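Long-range contacts in cell wall binding protein cwp8 (Peptoclostridium difficile, PDB 5J6Q), which probably anchors itself to the bacterial cell wall through its three CWB2 repeats, as a surface protein associated with the S-layer: residues K117-I122 / K131-S136; T125-V130 / T141-D146; E91-A96 / Q147-S152. All coordinates share one frame; numbering follows the deposited sequence.

Contact 1. Residues K117-I122 / K131-S136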
loop_
_atom_site.group_PDB
_atom_site.type_symbol
_atom_site.label_atom_id
_atom_site.label_comp_id
_atom_site.label_asym_id
_atom_site.label_seq_id
_atom_site.Cartn_x
_atom_site.Cartn_y
_atom_site.Cartn_z
ATOM N N LYS A 117 -60.093 -8.433 -43.216
ATOM C CA LYS A 117 -59.516 -9.651 -42.662
ATOM C C LYS A 117 -58.852 -10.511 -43.728
ATOM O O LYS A 117 -59.427 -10.755 -44.790
ATOM C CB LYS A 117 -60.606 -10.465 -41.948
ATOM C CG LYS A 117 -60.036 -11.502 -40.993
ATOM C CD LYS A 117 -61.090 -12.528 -40.618
ATOM C CE LYS A 117 -60.460 -13.847 -40.246
ATOM N NZ LYS A 117 -61.479 -14.813 -39.764
ATOM N N LEU A 118 -57.635 -10.968 -43.437
ATOM C CA LEU A 118 -56.864 -11.803 -44.346
ATOM C C LEU A 118 -56.777 -13.231 -43.836
ATOM O O LEU A 118 -57.148 -13.510 -42.697
ATOM C CB LEU A 118 -55.448 -11.237 -44.495
ATOM C CG LEU A 118 -55.395 -9.803 -44.988
ATOM C CD1 LEU A 118 -53.991 -9.272 -44.824
ATOM C CD2 LEU A 118 -55.805 -9.744 -46.441
ATOM N N THR A 119 -56.276 -14.134 -44.677
ATOM C CA THR A 119 -56.136 -15.543 -44.315
ATOM C C THR A 119 -54.870 -16.129 -44.917
ATOM O O THR A 119 -54.562 -15.889 -46.087
ATOM C CB THR A 119 -57.341 -16.362 -44.805
ATOM O OG1 THR A 119 -57.686 -15.931 -46.122
ATOM C CG2 THR A 119 -58.541 -16.214 -43.891
ATOM N N ALA A 120 -54.143 -16.903 -44.120
ATOM C CA ALA A 120 -52.907 -17.535 -44.571
ATOM C C ALA A 120 -52.935 -19.050 -44.345
ATOM O O ALA A 120 -53.472 -19.531 -43.340
ATOM C CB ALA A 120 -51.719 -16.931 -43.838
ATOM N N THR A 121 -52.362 -19.793 -45.293
ATOM C CA THR A 121 -52.287 -21.249 -45.243
ATOM C C THR A 121 -50.869 -21.728 -45.500
ATOM O O THR A 121 -50.304 -21.363 -46.539
ATOM C CB THR A 121 -53.159 -21.867 -46.349
ATOM O OG1 THR A 121 -54.449 -21.264 -46.310
ATOM C CG2 THR A 121 -53.276 -23.402 -46.207
ATOM N N ILE A 122 -50.287 -22.523 -44.583
ATOM C CA ILE A 122 -48.961 -23.062 -44.841
ATOM C C ILE A 122 -49.130 -24.058 -46.004
ATOM O O ILE A 122 -50.034 -24.874 -45.956
ATOM C CB ILE A 122 -48.425 -23.720 -43.559
ATOM C CG1 ILE A 122 -48.489 -22.679 -42.423
ATOM C CG2 ILE A 122 -46.986 -24.268 -43.775
ATOM C CD1 ILE A 122 -47.694 -23.059 -41.184
ATOM N N LYS A 131 -54.055 -14.321 -48.702
ATOM C CA LYS A 131 -55.137 -13.777 -49.512
ATOM C C LYS A 131 -56.216 -13.241 -48.582
ATOM O O LYS A 131 -56.006 -13.228 -47.370
ATOM C CB LYS A 131 -55.721 -14.882 -50.410
ATOM C CG LYS A 131 -56.401 -15.995 -49.616
ATOM C CD LYS A 131 -56.663 -17.217 -50.485
ATOM C CE LYS A 131 -57.054 -18.416 -49.656
ATOM N NZ LYS A 131 -58.301 -18.166 -48.892
ATOM N N ARG A 132 -57.362 -12.801 -49.119
ATOM C CA ARG A 132 -58.415 -12.303 -48.241
ATOM C C ARG A 132 -59.414 -13.408 -47.887
ATOM O O ARG A 132 -59.543 -14.382 -48.625
ATOM C CB ARG A 132 -59.139 -11.132 -48.903
ATOM C CG ARG A 132 -60.098 -10.429 -47.957
ATOM C CD ARG A 132 -60.201 -8.953 -48.280
ATOM N NE ARG A 132 -60.240 -8.726 -49.723
ATOM C CZ ARG A 132 -60.766 -7.645 -50.279
ATOM N NH1 ARG A 132 -61.295 -6.694 -49.522
ATOM N NH2 ARG A 132 -60.773 -7.506 -51.597
ATOM N N ALA A 133 -60.120 -13.253 -46.763
ATOM C CA ALA A 133 -61.097 -14.235 -46.304
ATOM C C ALA A 133 -62.406 -14.204 -47.094
ATOM O O ALA A 133 -63.047 -15.243 -47.234
ATOM C CB ALA A 133 -61.397 -13.995 -44.833
ATOM N N LYS A 134 -62.809 -13.033 -47.609
ATOM C CA LYS A 134 -64.072 -12.942 -48.335
ATOM C C LYS A 134 -63.910 -13.268 -49.813
ATOM O O LYS A 134 -64.443 -14.269 -50.285
ATOM C CB LYS A 134 -64.668 -11.533 -48.173
ATOM N N ASP A 135 -63.176 -12.428 -50.542
ATOM C CA ASP A 135 -62.969 -12.618 -51.973
ATOM C C ASP A 135 -61.924 -13.679 -52.280
ATOM O O ASP A 135 -61.873 -14.164 -53.408
ATOM C CB ASP A 135 -62.533 -11.291 -52.615
ATOM N N SER A 136 -61.094 -14.047 -51.289
ATOM C CA SER A 136 -60.025 -15.031 -51.473
ATOM C C SER A 136 -59.142 -14.638 -52.660
ATOM O O SER A 136 -58.576 -15.496 -53.336
ATOM C CB SER A 136 -60.615 -16.421 -51.686
ATOM O OG SER A 136 -60.990 -16.995 -50.444
#

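Contact 2. Residues T125-V130 / T141-D146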
loop_
_atom_site.group_PDB
_atom_site.type_symbol
_atom_site.label_atom_id
_atom_site.label_comp_id
_atom_site.label_asym_id
_atom_site.label_seq_id
_atom_site.Cartn_x
_atom_site.Cartn_y
_atom_site.Cartn_z
ATOM N N THR A 125 -42.973 -26.497 -45.991
ATOM C CA THR A 125 -42.120 -26.081 -44.905
ATOM C C THR A 125 -41.564 -24.644 -45.067
ATOM O O THR A 125 -41.145 -24.101 -44.060
ATOM C CB THR A 125 -40.924 -27.020 -44.772
ATOM O OG1 THR A 125 -40.283 -27.086 -46.047
ATOM C CG2 THR A 125 -41.338 -28.421 -44.298
ATOM N N ASN A 126 -41.546 -24.035 -46.281
ATOM C CA ASN A 126 -41.003 -22.689 -46.333
ATOM C C ASN A 126 -41.784 -21.735 -47.224
ATOM O O ASN A 126 -41.191 -20.781 -47.750
ATOM C CB ASN A 126 -39.534 -22.736 -46.741
ATOM C CG ASN A 126 -39.262 -23.410 -48.052
ATOM O OD1 ASN A 126 -40.174 -23.812 -48.770
ATOM N ND2 ASN A 126 -38.007 -23.558 -48.444
ATOM N N THR A 127 -43.111 -21.987 -47.384
ATOM C CA THR A 127 -44.009 -21.125 -48.165
ATOM C C THR A 127 -45.356 -21.063 -47.487
ATOM O O THR A 127 -45.840 -22.077 -46.992
ATOM C CB THR A 127 -44.234 -21.626 -49.600
ATOM O OG1 THR A 127 -44.740 -22.973 -49.561
ATOM C CG2 THR A 127 -42.957 -21.595 -50.421
ATOM N N VAL A 128 -45.959 -19.882 -47.466
ATOM C CA VAL A 128 -47.275 -19.604 -46.900
ATOM C C VAL A 128 -48.026 -18.710 -47.906
ATOM O O VAL A 128 -47.462 -17.740 -48.430
ATOM C CB VAL A 128 -47.172 -18.886 -45.533
ATOM C CG1 VAL A 128 -48.567 -18.638 -44.953
ATOM C CG2 VAL A 128 -46.332 -19.701 -44.564
ATOM N N GLU A 129 -49.268 -19.040 -48.170
ATOM C CA GLU A 129 -50.107 -18.314 -49.099
ATOM C C GLU A 129 -50.935 -17.313 -48.333
ATOM O O GLU A 129 -51.495 -17.667 -47.293
ATOM C CB GLU A 129 -51.023 -19.295 -49.845
ATOM C CG GLU A 129 -51.964 -18.623 -50.827
ATOM C CD GLU A 129 -53.106 -19.538 -51.223
ATOM O OE1 GLU A 129 -53.937 -19.857 -50.352
ATOM O OE2 GLU A 129 -53.157 -19.945 -52.397
ATOM N N VAL A 130 -51.012 -16.074 -48.824
ATOM C CA VAL A 130 -51.800 -15.048 -48.138
ATOM C C VAL A 130 -52.792 -14.425 -49.116
ATOM O O VAL A 130 -52.416 -14.045 -50.219
ATOM C CB VAL A 130 -50.880 -13.966 -47.516
ATOM C CG1 VAL A 130 -51.706 -12.975 -46.702
ATOM C CG2 VAL A 130 -49.820 -14.612 -46.631
ATOM N N THR A 141 -47.444 -15.565 -52.291
ATOM C CA THR A 141 -46.765 -16.640 -51.613
ATOM C C THR A 141 -45.453 -16.097 -51.021
ATOM O O THR A 141 -44.536 -15.710 -51.746
ATOM C CB THR A 141 -46.533 -17.822 -52.567
ATOM O OG1 THR A 141 -45.777 -18.807 -51.865
ATOM C CG2 THR A 141 -45.799 -17.416 -53.839
ATOM N N LEU A 142 -45.391 -16.040 -49.704
ATOM C CA LEU A 142 -44.193 -15.622 -49.017
ATOM C C LEU A 142 -43.289 -16.822 -48.724
ATOM O O LEU A 142 -43.779 -17.896 -48.371
ATOM C CB LEU A 142 -44.600 -14.920 -47.705
ATOM C CG LEU A 142 -45.440 -13.666 -47.933
ATOM C CD1 LEU A 142 -45.691 -12.941 -46.627
ATOM C CD2 LEU A 142 -44.701 -12.777 -48.917
ATOM N N ASN A 143 -41.984 -16.663 -48.906
ATOM C CA ASN A 143 -41.044 -17.729 -48.584
ATOM C C ASN A 143 -40.234 -17.363 -47.339
ATOM O O ASN A 143 -40.080 -16.181 -47.041
ATOM C CB ASN A 143 -40.064 -17.955 -49.740
ATOM C CG ASN A 143 -40.717 -18.463 -50.999
ATOM O OD1 ASN A 143 -41.180 -17.661 -51.801
ATOM N ND2 ASN A 143 -40.761 -19.781 -51.266
ATOM N N VAL A 144 -39.731 -18.371 -46.608
ATOM C CA VAL A 144 -38.872 -18.127 -45.471
ATOM C C VAL A 144 -37.662 -17.397 -46.047
ATOM O O VAL A 144 -37.153 -17.824 -47.083
ATOM C CB VAL A 144 -38.448 -19.462 -44.805
ATOM C CG1 VAL A 144 -37.439 -19.194 -43.697
ATOM C CG2 VAL A 144 -39.661 -20.197 -44.245
ATOM N N GLY A 145 -37.212 -16.301 -45.424
ATOM C CA GLY A 145 -36.060 -15.597 -45.971
ATOM C C GLY A 145 -36.442 -14.332 -46.714
ATOM O O GLY A 145 -35.575 -13.591 -47.167
ATOM N N ASP A 146 -37.744 -14.101 -46.859
ATOM C CA ASP A 146 -38.318 -12.916 -47.490
ATOM C C ASP A 146 -38.463 -11.804 -46.434
ATOM O O ASP A 146 -38.717 -12.108 -45.274
ATOM C CB ASP A 146 -39.725 -13.222 -48.038
ATOM C CG ASP A 146 -39.777 -13.869 -49.413
ATOM O OD1 ASP A 146 -38.696 -14.234 -49.951
ATOM O OD2 ASP A 146 -40.887 -14.014 -49.942
#

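Contact 3. Residues E91-A96 / Q147-S152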
loop_
_atom_site.group_PDB
_atom_site.type_symbol
_atom_site.label_atom_id
_atom_site.label_comp_id
_atom_site.label_asym_id
_atom_site.label_seq_id
_atom_site.Cartn_x
_atom_site.Cartn_y
_atom_site.Cartn_z
ATOM N N GLU A 91 -35.463 -7.112 -41.702
ATOM C CA GLU A 91 -35.660 -8.419 -41.084
ATOM C C GLU A 91 -36.508 -9.344 -41.972
ATOM O O GLU A 91 -37.506 -8.919 -42.571
ATOM C CB GLU A 91 -36.306 -8.260 -39.701
ATOM C CG GLU A 91 -35.245 -7.949 -38.660
ATOM C CD GLU A 91 -35.804 -7.855 -37.264
ATOM O OE1 GLU A 91 -35.105 -8.310 -36.328
ATOM O OE2 GLU A 91 -36.926 -7.321 -37.104
ATOM N N ASN A 92 -36.109 -10.614 -42.040
ATOM C CA ASN A 92 -36.810 -11.602 -42.867
ATOM C C ASN A 92 -37.498 -12.704 -42.075
ATOM O O ASN A 92 -37.024 -13.122 -41.026
ATOM C CB ASN A 92 -35.824 -12.218 -43.849
ATOM C CG ASN A 92 -35.314 -11.179 -44.802
ATOM O OD1 ASN A 92 -35.982 -10.174 -44.982
ATOM N ND2 ASN A 92 -34.165 -11.315 -45.431
ATOM N N TYR A 93 -38.659 -13.146 -42.570
ATOM C CA TYR A 93 -39.390 -14.237 -41.928
ATOM C C TYR A 93 -38.431 -15.440 -41.777
ATOM O O TYR A 93 -37.771 -15.797 -42.736
ATOM C CB TYR A 93 -40.569 -14.628 -42.786
ATOM C CG TYR A 93 -41.576 -13.526 -42.937
ATOM C CD1 TYR A 93 -41.708 -12.835 -44.139
ATOM C CD2 TYR A 93 -42.446 -13.204 -41.899
ATOM C CE1 TYR A 93 -42.685 -11.856 -44.301
ATOM C CE2 TYR A 93 -43.421 -12.236 -42.055
ATOM C CZ TYR A 93 -43.541 -11.565 -43.257
ATOM O OH TYR A 93 -44.534 -10.617 -43.397
ATOM N N LYS A 94 -38.334 -16.038 -40.607
ATOM C CA LYS A 94 -37.368 -17.142 -40.416
ATOM C C LYS A 94 -38.000 -18.563 -40.502
ATOM O O LYS A 94 -37.265 -19.521 -40.720
ATOM C CB LYS A 94 -36.649 -16.976 -39.053
ATOM C CG LYS A 94 -35.202 -16.542 -39.193
ATOM C CD LYS A 94 -34.977 -15.134 -38.682
ATOM C CE LYS A 94 -33.599 -14.999 -38.076
ATOM N N THR A 95 -39.313 -18.695 -40.297
ATOM C CA THR A 95 -40.041 -19.961 -40.430
ATOM C C THR A 95 -41.442 -19.674 -41.035
ATOM O O THR A 95 -41.919 -18.521 -40.964
ATOM C CB THR A 95 -40.282 -20.618 -39.065
ATOM O OG1 THR A 95 -41.196 -19.777 -38.373
ATOM C CG2 THR A 95 -39.018 -20.809 -38.267
ATOM N N ALA A 96 -42.101 -20.716 -41.606
ATOM C CA ALA A 96 -43.448 -20.579 -42.186
ATOM C C ALA A 96 -44.408 -20.018 -41.165
ATOM O O ALA A 96 -45.231 -19.163 -41.483
ATOM C CB ALA A 96 -43.977 -21.942 -42.656
ATOM N N GLN A 147 -38.328 -10.525 -46.843
ATOM C CA GLN A 147 -38.450 -9.400 -45.936
ATOM C C GLN A 147 -39.839 -9.298 -45.370
ATOM O O GLN A 147 -40.810 -9.639 -46.045
ATOM C CB GLN A 147 -38.084 -8.080 -46.658
ATOM C CG GLN A 147 -38.371 -6.852 -45.789
ATOM C CD GLN A 147 -37.620 -5.617 -46.237
ATOM O OE1 GLN A 147 -36.806 -5.643 -47.172
ATOM N NE2 GLN A 147 -37.845 -4.509 -45.540
ATOM N N HIS A 148 -39.928 -8.839 -44.121
ATOM C CA HIS A 148 -41.182 -8.627 -43.421
ATOM C C HIS A 148 -42.012 -7.613 -44.209
ATOM O O HIS A 148 -41.458 -6.712 -44.824
ATOM C CB HIS A 148 -40.923 -8.090 -41.998
ATOM C CG HIS A 148 -40.398 -9.112 -41.047
ATOM N ND1 HIS A 148 -40.311 -8.875 -39.690
ATOM C CD2 HIS A 148 -39.926 -10.367 -41.250
ATOM C CE1 HIS A 148 -39.800 -9.954 -39.113
ATOM N NE2 HIS A 148 -39.557 -10.869 -40.026
ATOM N N LEU A 149 -43.326 -7.754 -44.190
ATOM C CA LEU A 149 -44.214 -6.874 -44.930
ATOM C C LEU A 149 -45.241 -6.238 -44.008
ATOM O O LEU A 149 -45.536 -6.782 -42.946
ATOM C CB LEU A 149 -44.941 -7.685 -46.019
ATOM C CG LEU A 149 -44.247 -7.713 -47.381
ATOM C CD1 LEU A 149 -43.088 -8.659 -47.366
ATOM C CD2 LEU A 149 -45.207 -8.186 -48.436
ATOM N N ASP A 150 -45.774 -5.081 -44.411
ATOM C CA ASP A 150 -46.793 -4.364 -43.657
ATOM C C ASP A 150 -48.108 -4.576 -44.390
ATOM O O ASP A 150 -48.300 -4.023 -45.474
ATOM C CB ASP A 150 -46.458 -2.863 -43.575
ATOM C CG ASP A 150 -47.270 -2.105 -42.539
ATOM O OD1 ASP A 150 -48.299 -2.646 -42.073
ATOM O OD2 ASP A 150 -46.877 -0.969 -42.194
ATOM N N PHE A 151 -49.014 -5.369 -43.812
ATOM C CA PHE A 151 -50.280 -5.660 -44.471
ATOM C C PHE A 151 -51.238 -4.471 -44.461
ATOM O O PHE A 151 -52.340 -4.576 -44.995
ATOM C CB PHE A 151 -50.931 -6.885 -43.813
ATOM C CG PHE A 151 -50.066 -8.122 -43.902
ATOM C CD1 PHE A 151 -49.655 -8.784 -42.760
ATOM C CD2 PHE A 151 -49.658 -8.614 -45.129
ATOM C CE1 PHE A 151 -48.854 -9.915 -42.845
ATOM C CE2 PHE A 151 -48.857 -9.745 -45.209
ATOM C CZ PHE A 151 -48.461 -10.387 -44.068
ATOM N N SER A 152 -50.829 -3.344 -43.865
ATOM C CA SER A 152 -51.680 -2.160 -43.826
ATOM C C SER A 152 -51.374 -1.277 -45.031
ATOM O O SER A 152 -52.131 -0.359 -45.338
ATOM C CB SER A 152 -51.440 -1.382 -42.537
ATOM O OG SER A 152 -51.151 -2.266 -41.467
HETATM O O HOH W 1 -37.688 -12.175 -38.471
#

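Contact 1. Residues K117-I122 / K131-S136
The carbonyl O of Lys131 takes two donors from one residue of the facing strand. Thr119 N bonds to Lys131 O at 2.9 Å, and Thr119 OG1 adds a weak bond of 3.4 Å to that oxygen. The hydroxyl can do this because OG1 sits between the backbone N and the carbonyl carbon (chi1 42°), turned across to residues 131-133. The return bond, Lys131 N to Thr119 O at 3.1 Å, completes an antiparallel hydrogen-bonded pair.

Thr119 and Lys131 share one face of the sheet. There Lys131 CG packs against Thr119 OG1 at 3.7 Å, and a bend at chi4 (61°) brings the ammonium group round to a weak bond with Ser136 OG. Thr119 CG2, the other branch, meets the methyl CB of Ala133 at 3.7 Å.

Next along the sheet, Leu118 faces Arg132 in a non-hydrogen-bonded pair whose side chains diverge. Leu118 packs on Tyr106 of helix 96-111 and on Phe151, while Leu118 CD2 still brushes Lys131 O at 3.6 Å. Past the regular pairing, Ala133 N makes a long but straight bond of 3.3 Å to Lys117 O, and the aliphatic start of Arg132 lies alongside that same oxygen, Arg132 CG being 3.3 Å from Lys117 O. The strands thus stay joined for one more bond before the chain leaves the sheet. This is the open end of the antiparallel beta-hairpin 118-124/127-132, part of a three-stranded sheet with one surface against helix 96-111.

Contact 2. Residues T125-V130 / T141-D146
Asn126 meets Val144 just outside the antiparallel hairpin of strands 127-132 and 140-143. Asn126 O accepts Val144 N at 3.0 Å, and Asn126 CB lies against Val144 CG2 at 3.6 Å.

Thr127 and Asn143 come next, a non-hydrogen-bonded pair with side chains lying side by side. Thr127 CG2 abuts Asn143 ND2, while the hydroxyl of Thr127 turns back along the chain to bond Ser124 OG. Val128 then forms the hydrogen-bonded pair with Leu142: Val128 N gives to Leu142 O at 3.1 Å, and Leu142 N returns a bond to Val128 O at 3.0 Å. Both side chains leave on the face covered by Ile99 of helix 96-111.

Glu129 sits opposite Thr141 on the other face, which also carries Thr127 and Asn143. Val130 follows, its CG2 touching Leu142 CD1 loosely at 4.5 Å. At the end of the partner strand, residues 143-146 form a type II turn with Gly145 at its third position, closed by the bond from Asp146 N to Asn143 O; Asp146 OD2 adds a side-chain bond, accepting Asn143 N at 3.0 Å from above the carboxylate plane.

Contact 3. Residues E91-A96 / Q147-S152
A single backbone bridge, Asn92 with Gln147, ties the connection between strand 88-90 and helix 96-111 to the chain entering strand 149-150. Its bond runs from His148 N to Glu91 O at 2.9 Å.

The imidazole of His148 is wedged between Glu91 and Tyr93. Glu91 CB stands over one face of the His148 ring, 4.0 Å from its centroid and 15° off the normal, a CH-pi contact, and Glu91 O lies over that same face. At the imidazole edge, near its plane, comes Tyr93 N. This setting follows from chi1 of -74°, which carries CG away from the carbonyl carbon and folds the ring back over residues 91-93. His148 NE2 also shares a water with Asn92 O, 2.8 Å from each, the water donating to the carbonyl.

His148 in turn presents CD2 to the phenol of Tyr93, 3.8 Å above the middle of that ring. The two planes are inclined by 36°, an oblique aromatic pair. The phenol reaches along the incoming chain, and Tyr93 OH accepts Leu149 N at 3.2 Å. Phe151 CZ approaches Tyr93 OH at 4.0 Å, and Phe151 sits in turn against Val103 and Tyr106 of helix 96-111. Tyr93 itself packs on Ile99 of that helix, whose start is capped by Thr95 OG1 bonding to Glu98 N.

Farther along the chain, Asp150 OD1 accepts both Ser152 N and Ser152 OG from the same face of its carboxylate. The first of these bonds defines an Asx turn at the corner where the chain leaves the three-stranded antiparallel sheet of strands 88-90, 165-171 and 149-150.

Overall arrangement
Contacts 1 and 2 build one three-stranded antiparallel sheet, sharing its central strand 127-132, and Thr121 O probably accepts a hydrogen bond from Glu129 N between them. Contact 1 lies at the surface and rests on backbone bonds, with a threonine and lysine over them; contact 2 is partly buried and packs Val128 and Leu142 on helix 96-111. Contact 3, also partly buried, encloses both along the chain and relies on aromatic side chains instead of strand ladders. It joins contact 2 through Tyr93, whose backbone probably bonds to Gly145 and Asp146, and meets contact 1 where Phe151 packs on Leu118. All three lie in one family region, Cwp8 domain 2.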